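Local coordinates for protein CrataBL (Crataeva tapia, PDB 4II0) that binds glucose and N-acetylglucosamine as a lectin, agglutinates erythrocytes, and, as a Kunitz-type inhibitor, blocks factor Xa and, more weakly, trypsin, at residues A[134-139]-A[147-152]; A[8-13]-A[51-56]. All blocks are in the same frame, centred on the assembly; numbering follows the deposited sequence.

Interaction 1: residues A[134-139]-A[147-152]; sequences RDVGIE and RYLAPR. With GOL (glycerol), chain J.
Glu139 and Arg152 reach for each other from opposite directions on the same face of the paired strands. The carboxylate oxygen Glu139 OE1 sits over one face of the guanidinium, 3.2 Å from Arg152 NE, so the salt bridge is one of charge alone; no N-H points at the oxygen. Chi1 of Arg152 (58°) lays its CG 3.7 Å from Gly137 CA, a spot suited to a residue without a side chain, and the bend at chi3 (-55°) turns the guanidinium toward Glu139 OE1 and Ile138 O. Arg152 NH1 donates to Ile138 O (2.7 Å), while NH2 is hydrogen-bonded to a glycerol, probably from the crystallisation liquor. These two strands form an antiparallel beta hairpin of the Kunitz (beta-trefoil) fold, its ladder including Gly137 N to Ala150 O and Glu139 N to Tyr148 O. The small Ala150 lets Glu139 CG approach its CB to 3.6 Å. Glu139 O lies over one face of the Tyr148 ring, near the rim, and the phenol oxygen is hydrogen-bonded to Val141 O. On the sheet face that carries Val136 and Leu149, Val136 CG1 meets Leu149 CB at 3.9 Å; Val136 also touches Val99, and Leu149 touches Trp86. Beside the Arg152 N to Asp135 O bond, a water links Asp135 N and Arg152 O.

Interaction 2: residues A[8-13]-A[51-56]; sequences YYILPS and VIFTPQ
Tyr8 and Val51, which bury more surface here than any other residue, face each other as an antiparallel hydrogen-bonded pair. They join two neighbouring strands, 7-12 and 51-55, of a four-stranded antiparallel sheet in the beta-trefoil fold of Kunitz-type inhibitors. Tyr8 N donates to Val51 O at 2.9 Å with an N-H...O angle of 165°, and Val51 N returns an equally short bond to Tyr8 O. Beyond this one pair the strands diverge, their directions 101° apart, and side chains take over in the widening angle between them.

Val51 suits the apex of that angle because its branched side chain is compact and apolar. Its CG2 lies between the backbone N and the carbonyl carbon (CG1 at chi1 -67°), which brings that methyl to 3.5 Å from Tyr8 O and within 3.7 Å of Ile10 CD1. Ile10, crossing Val51 at about a right angle, reaches across with its long CG1-CD1 arm, and the same CD1 comes within 4.3 Å of Phe53 CZ. Val158 touches Ile10 from the next strand, and Trp86 and Ile71 touch Val51; all four residues that meet across the contact are buried.

Tyr8 combines two roles. Its phenol oxygen is hydrogen-bonded to Leu3 N and to Gly144 O of the second subunit; a tyrosine suits this place because its hydroxyl reaches these polar partners while its methylene stays in the apolar packing. That methylene meets the Phe53 ring at the edge, near the ring plane, with Tyr8 CB 4.3 Å from Phe53 CE2.

Both contacts pair antiparallel strands, but in separate four-stranded sheets on opposite sides of the chain's centre, with contact centres about 15 Å apart. Interaction 1 joins chain neighbours in a hairpin and is only partly buried. Its backbone ladder runs through several residue pairs, with charged and polar groups mostly on the face of Glu139 and Tyr148 and apolar ones on that of Val136 and Leu149. Interaction 2 joins strands far apart in sequence and is buried: a single bridged pair opens into purely apolar packing between side chains. The nearest atoms of interactions 1 and 2 are about 5 Å apart, without touching. The loop residue Trp86 relates them, since both Leu149 of interaction 1 and Val51 of interaction 2 touch it.

Interaction 1: residues A[134-139]-A[147-152]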
ATOM      1  N   ARG A 134     -26.060  15.416 -23.136  1.00 25.21           N
ATOM      2  CA  ARG A 134     -27.130  15.302 -22.173  1.00 24.98           C
ATOM      3  C   ARG A 134     -26.710  14.268 -21.160  1.00 22.70           C
ATOM      4  O   ARG A 134     -26.093  13.253 -21.536  1.00 21.73           O
ATOM      5  CB  ARG A 134     -28.429  14.831 -22.850  1.00 25.92           C
ATOM      6  CG  ARG A 134     -29.634  14.950 -21.924  1.00 27.70           C
ATOM      7  CD  ARG A 134     -30.967  15.038 -22.665  1.00 32.98           C
ATOM      8  NE  ARG A 134     -31.121  16.312 -23.371  1.00 38.77           N
ATOM      9  CZ  ARG A 134     -31.965  16.509 -24.389  1.00 41.33           C
ATOM     10  NH1 ARG A 134     -32.727  15.512 -24.825  1.00 41.97           N
ATOM     11  NH2 ARG A 134     -32.050  17.697 -24.973  1.00 42.16           N
ATOM     12  N   ASP A 135     -27.048  14.505 -19.892  1.00 21.40           N
ATOM     13  CA  ASP A 135     -26.758  13.561 -18.805  1.00 20.53           C
ATOM     14  C   ASP A 135     -27.501  12.232 -19.028  1.00 18.47           C
ATOM     15  O   ASP A 135     -28.660  12.202 -19.459  1.00 18.47           O
ATOM     16  CB  ASP A 135     -27.203  14.104 -17.429  1.00 20.18           C
ATOM     17  CG  ASP A 135     -26.540  15.424 -17.040  1.00 25.22           C
ATOM     18  OD1 ASP A 135     -25.353  15.661 -17.365  1.00 27.26           O
ATOM     19  OD2 ASP A 135     -27.225  16.223 -16.357  1.00 26.82           O
ATOM     20  N   VAL A 136     -26.835  11.142 -18.712  1.00 16.40           N
ATOM     21  CA  VAL A 136     -27.513   9.856 -18.625  1.00 15.66           C
ATOM     22  C   VAL A 136     -27.983   9.632 -17.175  1.00 16.94           C
ATOM     23  O   VAL A 136     -27.177   9.766 -16.211  1.00 16.58           O
ATOM     24  CB  VAL A 136     -26.551   8.742 -19.136  1.00 15.78           C
ATOM     25  CG1 VAL A 136     -27.211   7.339 -19.005  1.00 13.97           C
ATOM     26  CG2 VAL A 136     -26.156   8.982 -20.558  1.00 14.03           C
ATOM     27  N   GLY A 137     -29.264   9.253 -17.013  1.00 16.05           N
ATOM     28  CA  GLY A 137     -29.867   9.110 -15.713  1.00 17.65           C
ATOM     29  C   GLY A 137     -30.680   7.835 -15.758  1.00 17.25           C
ATOM     30  O   GLY A 137     -30.599   7.075 -16.742  1.00 16.60           O
ATOM     31  N   ILE A 138     -31.467   7.613 -14.719  1.00 20.17           N
ATOM     32  CA  ILE A 138     -32.297   6.421 -14.648  1.00 21.83           C
ATOM     33  C   ILE A 138     -33.741   6.872 -14.914  1.00 24.54           C
ATOM     34  O   ILE A 138     -34.196   7.895 -14.336  1.00 24.82           O
ATOM     35  CB  ILE A 138     -32.116   5.737 -13.273  1.00 22.41           C
ATOM     36  CG1 ILE A 138     -30.688   5.254 -13.098  1.00 25.55           C
ATOM     37  CG2 ILE A 138     -33.050   4.468 -13.130  1.00 24.49           C
ATOM     38  CD1 ILE A 138     -30.382   4.610 -11.725  1.00 29.87           C
ATOM     39  N   GLU A 139     -34.449   6.174 -15.820  1.00 24.81           N
ATOM     40  CA  GLU A 139     -35.901   6.345 -16.030  1.00 27.83           C
ATOM     41  C   GLU A 139     -36.666   5.062 -15.725  1.00 29.93           C
ATOM     42  O   GLU A 139     -36.054   4.018 -15.471  1.00 28.38           O
ATOM     43  CB  GLU A 139     -36.242   6.734 -17.478  1.00 27.85           C
ATOM     44  CG  GLU A 139     -35.854   8.161 -17.856  1.00 30.53           C
ATOM     45  CD  GLU A 139     -36.770   9.195 -17.250  1.00 29.30           C
ATOM     46  OE1 GLU A 139     -36.415  10.391 -17.276  1.00 33.21           O
ATOM     47  OE2 GLU A 139     -37.839   8.815 -16.743  1.00 35.22           O
ATOM     48  N   ARG A 147     -36.077  -0.296 -14.283  1.00 21.91           N
ATOM     49  CA  ARG A 147     -35.402   0.990 -14.403  1.00 19.89           C
ATOM     50  C   ARG A 147     -34.334   0.866 -15.478  1.00 19.06           C
ATOM     51  O   ARG A 147     -33.656  -0.135 -15.550  1.00 19.30           O
ATOM     52  CB  ARG A 147     -34.775   1.372 -13.055  1.00 19.81           C
ATOM     53  CG  ARG A 147     -35.811   1.462 -11.949  1.00 23.79           C
ATOM     54  CD  ARG A 147     -35.251   2.091 -10.708  1.00 32.71           C
ATOM     55  NE  ARG A 147     -36.353   2.399  -9.786  1.00 40.51           N
ATOM     56  CZ  ARG A 147     -36.203   2.893  -8.557  1.00 44.26           C
ATOM     57  NH1 ARG A 147     -34.985   3.117  -8.063  1.00 43.79           N
ATOM     58  NH2 ARG A 147     -37.281   3.149  -7.815  1.00 45.57           N
ATOM     59  N   TYR A 148     -34.145   1.904 -16.294  1.00 17.88           N
ATOM     60  CA  TYR A 148     -33.227   1.772 -17.418  1.00 17.95           C
ATOM     61  C   TYR A 148     -32.550   3.094 -17.637  1.00 17.32           C
ATOM     62  O   TYR A 148     -33.102   4.112 -17.260  1.00 18.37           O
ATOM     63  CB  TYR A 148     -33.990   1.351 -18.708  1.00 18.47           C
ATOM     64  CG  TYR A 148     -35.163   2.249 -19.043  1.00 19.69           C
ATOM     65  CD1 TYR A 148     -34.991   3.346 -19.856  1.00 20.08           C
ATOM     66  CD2 TYR A 148     -36.429   2.013 -18.518  1.00 17.83           C
ATOM     67  CE1 TYR A 148     -36.056   4.177 -20.154  1.00 20.80           C
ATOM     68  CE2 TYR A 148     -37.527   2.831 -18.800  1.00 20.20           C
ATOM     69  CZ  TYR A 148     -37.301   3.949 -19.637  1.00 21.40           C
ATOM     70  OH  TYR A 148     -38.297   4.843 -19.970  1.00 22.66           O
ATOM     71  N   LEU A 149     -31.348   3.066 -18.211  1.00 14.82           N
ATOM     72  CA  LEU A 149     -30.587   4.285 -18.504  1.00 15.56           C
ATOM     73  C   LEU A 149     -31.212   5.096 -19.630  1.00 15.71           C
ATOM     74  O   LEU A 149     -31.632   4.529 -20.644  1.00 15.16           O
ATOM     75  CB  LEU A 149     -29.154   3.907 -18.892  1.00 14.58           C
ATOM     76  CG  LEU A 149     -28.295   3.307 -17.792  1.00 15.96           C
ATOM     77  CD1 LEU A 149     -26.843   3.089 -18.300  1.00 12.60           C
ATOM     78  CD2 LEU A 149     -28.278   4.208 -16.505  1.00 17.47           C
ATOM     79  N   ALA A 150     -31.242   6.429 -19.481  1.00 15.86           N
ATOM     80  CA  ALA A 150     -31.861   7.270 -20.508  1.00 16.52           C
ATOM     81  C   ALA A 150     -31.333   8.640 -20.337  1.00 17.05           C
ATOM     82  O   ALA A 150     -31.160   9.080 -19.189  1.00 18.48           O
ATOM     83  CB  ALA A 150     -33.397   7.266 -20.318  1.00 16.10           C
ATOM     84  N   PRO A 151     -31.061   9.348 -21.449  1.00 17.15           N
ATOM     85  CA  PRO A 151     -30.675  10.719 -21.273  1.00 18.87           C
ATOM     86  C   PRO A 151     -31.806  11.481 -20.607  1.00 21.53           C
ATOM     87  O   PRO A 151     -32.967  11.272 -20.958  1.00 22.20           O
ATOM     88  CB  PRO A 151     -30.523  11.243 -22.699  1.00 18.90           C
ATOM     89  CG  PRO A 151     -30.243  10.031 -23.558  1.00 18.28           C
ATOM     90  CD  PRO A 151     -31.055   8.924 -22.860  1.00 16.50           C
ATOM     91  N   ARG A 152     -31.462  12.349 -19.657  1.00 21.73           N
ATOM     92  CA  ARG A 152     -32.461  13.117 -18.950  1.00 24.40           C
ATOM     93  C   ARG A 152     -31.806  14.319 -18.276  1.00 25.82           C
ATOM     94  O   ARG A 152     -30.583  14.514 -18.374  1.00 24.94           O
ATOM     95  CB  ARG A 152     -33.235  12.230 -17.952  1.00 24.72           C
ATOM     96  CG  ARG A 152     -32.438  11.529 -16.893  1.00 26.84           C
ATOM     97  CD  ARG A 152     -33.366  10.846 -15.875  1.00 30.71           C
ATOM     98  NE  ARG A 152     -34.337  11.793 -15.272  1.00 30.22           N
ATOM     99  CZ  ARG A 152     -35.101  11.531 -14.207  1.00 31.14           C
ATOM    100  NH1 ARG A 152     -35.007  10.370 -13.593  1.00 30.87           N
ATOM    101  NH2 ARG A 152     -35.960  12.434 -13.736  1.00 31.50           N
TER
HETATM  102  C1  GOL J 210     -36.853  14.082 -16.778  1.00 45.90           C
HETATM  103  O1  GOL J 210     -36.086  14.728 -15.801  1.00 43.76           O
HETATM  104  C2  GOL J 210     -35.942  14.165 -17.987  1.00 47.52           C
HETATM  105  O2  GOL J 210     -35.329  15.421 -17.908  1.00 47.81           O
HETATM  106  C3  GOL J 210     -36.580  13.948 -19.373  1.00 48.43           C
HETATM  107  O3  GOL J 210     -36.228  12.670 -19.894  1.00 43.92           O
HETATM  108  O   HOH W   1     -28.751  16.648 -19.168  1.00 34.82           O

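Interaction 2: residues A[8-13]-A[51-56]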
ATOM      1  N   TYR A   8     -15.059  -2.827 -17.114  1.00 18.39           N
ATOM      2  CA  TYR A   8     -15.467  -2.200 -15.827  1.00 18.30           C
ATOM      3  C   TYR A   8     -16.940  -2.345 -15.651  1.00 17.88           C
ATOM      4  O   TYR A   8     -17.666  -2.259 -16.644  1.00 15.90           O
ATOM      5  CB  TYR A   8     -15.194  -0.699 -15.860  1.00 17.20           C
ATOM      6  CG  TYR A   8     -13.717  -0.409 -15.817  1.00 20.87           C
ATOM      7  CD1 TYR A   8     -13.035  -0.318 -14.588  1.00 21.07           C
ATOM      8  CD2 TYR A   8     -12.982  -0.262 -17.003  1.00 21.26           C
ATOM      9  CE1 TYR A   8     -11.642  -0.086 -14.554  1.00 25.59           C
ATOM     10  CE2 TYR A   8     -11.616  -0.046 -16.980  1.00 22.95           C
ATOM     11  CZ  TYR A   8     -10.954   0.051 -15.753  1.00 23.83           C
ATOM     12  OH  TYR A   8      -9.600   0.276 -15.763  1.00 27.29           O
ATOM     13  N   TYR A   9     -17.410  -2.613 -14.423  1.00 18.81           N
ATOM     14  CA  TYR A   9     -18.838  -2.425 -14.140  1.00 19.06           C
ATOM     15  C   TYR A   9     -19.151  -0.957 -13.935  1.00 19.22           C
ATOM     16  O   TYR A   9     -18.358  -0.228 -13.294  1.00 21.14           O
ATOM     17  CB  TYR A   9     -19.255  -3.208 -12.908  1.00 20.09           C
ATOM     18  CG  TYR A   9     -18.990  -4.668 -13.050  1.00 21.93           C
ATOM     19  CD1 TYR A   9     -19.904  -5.489 -13.726  1.00 24.62           C
ATOM     20  CD2 TYR A   9     -17.815  -5.247 -12.525  1.00 23.68           C
ATOM     21  CE1 TYR A   9     -19.683  -6.842 -13.844  1.00 25.24           C
ATOM     22  CE2 TYR A   9     -17.577  -6.630 -12.653  1.00 24.79           C
ATOM     23  CZ  TYR A   9     -18.518  -7.402 -13.327  1.00 27.85           C
ATOM     24  OH  TYR A   9     -18.326  -8.749 -13.463  1.00 30.40           O
ATOM     25  N   ILE A  10     -20.239  -0.487 -14.560  1.00 17.94           N
ATOM     26  CA  ILE A  10     -20.844   0.809 -14.186  1.00 15.79           C
ATOM     27  C   ILE A  10     -21.809   0.589 -13.025  1.00 17.84           C
ATOM     28  O   ILE A  10     -22.669  -0.312 -13.108  1.00 15.32           O
ATOM     29  CB  ILE A  10     -21.614   1.421 -15.368  1.00 19.44           C
ATOM     30  CG1 ILE A  10     -20.628   1.666 -16.495  1.00 13.91           C
ATOM     31  CG2 ILE A  10     -22.301   2.733 -14.951  1.00 17.43           C
ATOM     32  CD1 ILE A  10     -21.306   1.943 -17.849  1.00 17.61           C
ATOM     33  N   LEU A  11     -21.640   1.357 -11.933  1.00 15.62           N
ATOM     34  CA  LEU A  11     -22.490   1.164 -10.753  1.00 17.99           C
ATOM     35  C   LEU A  11     -22.910   2.554 -10.299  1.00 16.12           C
ATOM     36  O   LEU A  11     -22.157   3.511 -10.468  1.00 17.78           O
ATOM     37  CB  LEU A  11     -21.738   0.414  -9.662  1.00 17.42           C
ATOM     38  CG  LEU A  11     -21.404  -1.024 -10.011  1.00 20.50           C
ATOM     39  CD1 LEU A  11     -20.231  -1.485  -9.199  1.00 23.01           C
ATOM     40  CD2 LEU A  11     -22.627  -1.894  -9.668  1.00 17.99           C
ATOM     41  N   PRO A  12     -24.134   2.702  -9.802  1.00 16.38           N
ATOM     42  CA  PRO A  12     -24.548   3.948  -9.170  1.00 16.95           C
ATOM     43  C   PRO A  12     -23.553   4.187  -8.023  1.00 17.91           C
ATOM     44  O   PRO A  12     -23.103   3.233  -7.375  1.00 17.15           O
ATOM     45  CB  PRO A  12     -25.913   3.582  -8.525  1.00 18.43           C
ATOM     46  CG  PRO A  12     -26.380   2.378  -9.323  1.00 16.46           C
ATOM     47  CD  PRO A  12     -25.080   1.617  -9.490  1.00 15.28           C
ATOM     48  N   SER A  13     -23.178   5.436  -7.798  1.00 17.94           N
ATOM     49  CA  SER A  13     -22.186   5.757  -6.747  1.00 20.53           C
ATOM     50  C   SER A  13     -22.534   5.325  -5.340  1.00 21.29           C
ATOM     51  O   SER A  13     -21.626   5.118  -4.522  1.00 22.59           O
ATOM     52  CB  SER A  13     -21.889   7.236  -6.722  1.00 19.27           C
ATOM     53  OG  SER A  13     -21.380   7.663  -7.969  0.51 21.27           O
ATOM     54  N   VAL A  51     -18.623  -3.255 -19.163  1.00 16.11           N
ATOM     55  CA  VAL A  51     -18.488  -2.576 -20.417  1.00 15.96           C
ATOM     56  C   VAL A  51     -17.029  -2.299 -20.641  1.00 16.82           C
ATOM     57  O   VAL A  51     -16.219  -2.369 -19.691  1.00 18.26           O
ATOM     58  CB  VAL A  51     -19.207  -1.194 -20.432  1.00 15.37           C
ATOM     59  CG1 VAL A  51     -20.735  -1.375 -20.343  1.00 14.95           C
ATOM     60  CG2 VAL A  51     -18.732  -0.278 -19.265  1.00 16.87           C
ATOM     61  N   ILE A  52     -16.692  -1.917 -21.877  1.00 17.06           N
ATOM     62  CA  ILE A  52     -15.360  -1.427 -22.236  1.00 18.48           C
ATOM     63  C   ILE A  52     -15.492  -0.048 -22.868  1.00 18.28           C
ATOM     64  O   ILE A  52     -16.385   0.187 -23.706  1.00 17.97           O
ATOM     65  CB  ILE A  52     -14.674  -2.385 -23.258  1.00 19.25           C
ATOM     66  CG1 ILE A  52     -14.271  -3.682 -22.556  1.00 22.20           C
ATOM     67  CG2 ILE A  52     -13.457  -1.704 -23.914  1.00 17.27           C
ATOM     68  CD1 ILE A  52     -14.150  -4.921 -23.498  1.00 25.51           C
ATOM     69  N   PHE A  53     -14.590   0.842 -22.485  1.00 18.77           N
ATOM     70  CA  PHE A  53     -14.516   2.208 -23.026  1.00 19.15           C
ATOM     71  C   PHE A  53     -13.446   2.333 -24.111  1.00 21.02           C
ATOM     72  O   PHE A  53     -12.303   1.869 -23.933  1.00 22.01           O
ATOM     73  CB  PHE A  53     -14.226   3.195 -21.885  1.00 19.86           C
ATOM     74  CG  PHE A  53     -15.270   3.175 -20.822  1.00 19.45           C
ATOM     75  CD1 PHE A  53     -16.466   3.848 -21.018  1.00 19.25           C
ATOM     76  CD2 PHE A  53     -15.091   2.429 -19.644  1.00 21.28           C
ATOM     77  CE1 PHE A  53     -17.494   3.819 -20.042  1.00 20.55           C
ATOM     78  CE2 PHE A  53     -16.087   2.372 -18.662  1.00 20.55           C
ATOM     79  CZ  PHE A  53     -17.320   3.061 -18.851  1.00 15.46           C
ATOM     80  N   THR A  54     -13.807   2.942 -25.237  1.00 21.01           N
ATOM     81  CA  THR A  54     -12.834   3.168 -26.325  1.00 22.63           C
ATOM     82  C   THR A  54     -12.838   4.638 -26.725  1.00 23.97           C
ATOM     83  O   THR A  54     -13.797   5.114 -27.358  1.00 22.78           O
ATOM     84  CB  THR A  54     -13.142   2.277 -27.567  1.00 22.26           C
ATOM     85  OG1 THR A  54     -13.510   0.959 -27.154  0.50 20.37           O
ATOM     86  CG2 THR A  54     -11.954   2.216 -28.540  0.50 21.61           C
ATOM     87  N   PRO A  55     -11.776   5.379 -26.362  1.00 25.88           N
ATOM     88  CA  PRO A  55     -11.705   6.782 -26.698  1.00 26.72           C
ATOM     89  C   PRO A  55     -11.662   6.991 -28.215  1.00 28.68           C
ATOM     90  O   PRO A  55     -11.122   6.149 -28.962  1.00 28.85           O
ATOM     91  CB  PRO A  55     -10.366   7.211 -26.068  1.00 27.95           C
ATOM     92  CG  PRO A  55     -10.231   6.296 -24.904  1.00 27.32           C
ATOM     93  CD  PRO A  55     -10.661   4.994 -25.469  1.00 26.61           C
ATOM     94  N   GLN A  56     -12.220   8.117 -28.650  1.00 29.58           N
ATOM     95  CA  GLN A  56     -12.189   8.505 -30.050  1.00 31.69           C
ATOM     96  C   GLN A  56     -10.750   8.643 -30.557  1.00 34.19           C
ATOM     97  O   GLN A  56     -10.462   8.437 -31.736  1.00 34.04           O
ATOM     98  CB  GLN A  56     -12.866   9.841 -30.192  1.00 31.79           C
ATOM     99  CG  GLN A  56     -12.722  10.461 -31.582  1.00 30.96           C
ATOM    100  CD  GLN A  56     -13.814  11.444 -31.788  1.00 26.89           C
ATOM    101  OE1 GLN A  56     -14.059  12.267 -30.914  1.00 27.68           O
ATOM    102  NE2 GLN A  56     -14.498  11.365 -32.919  1.00 31.06           N
TER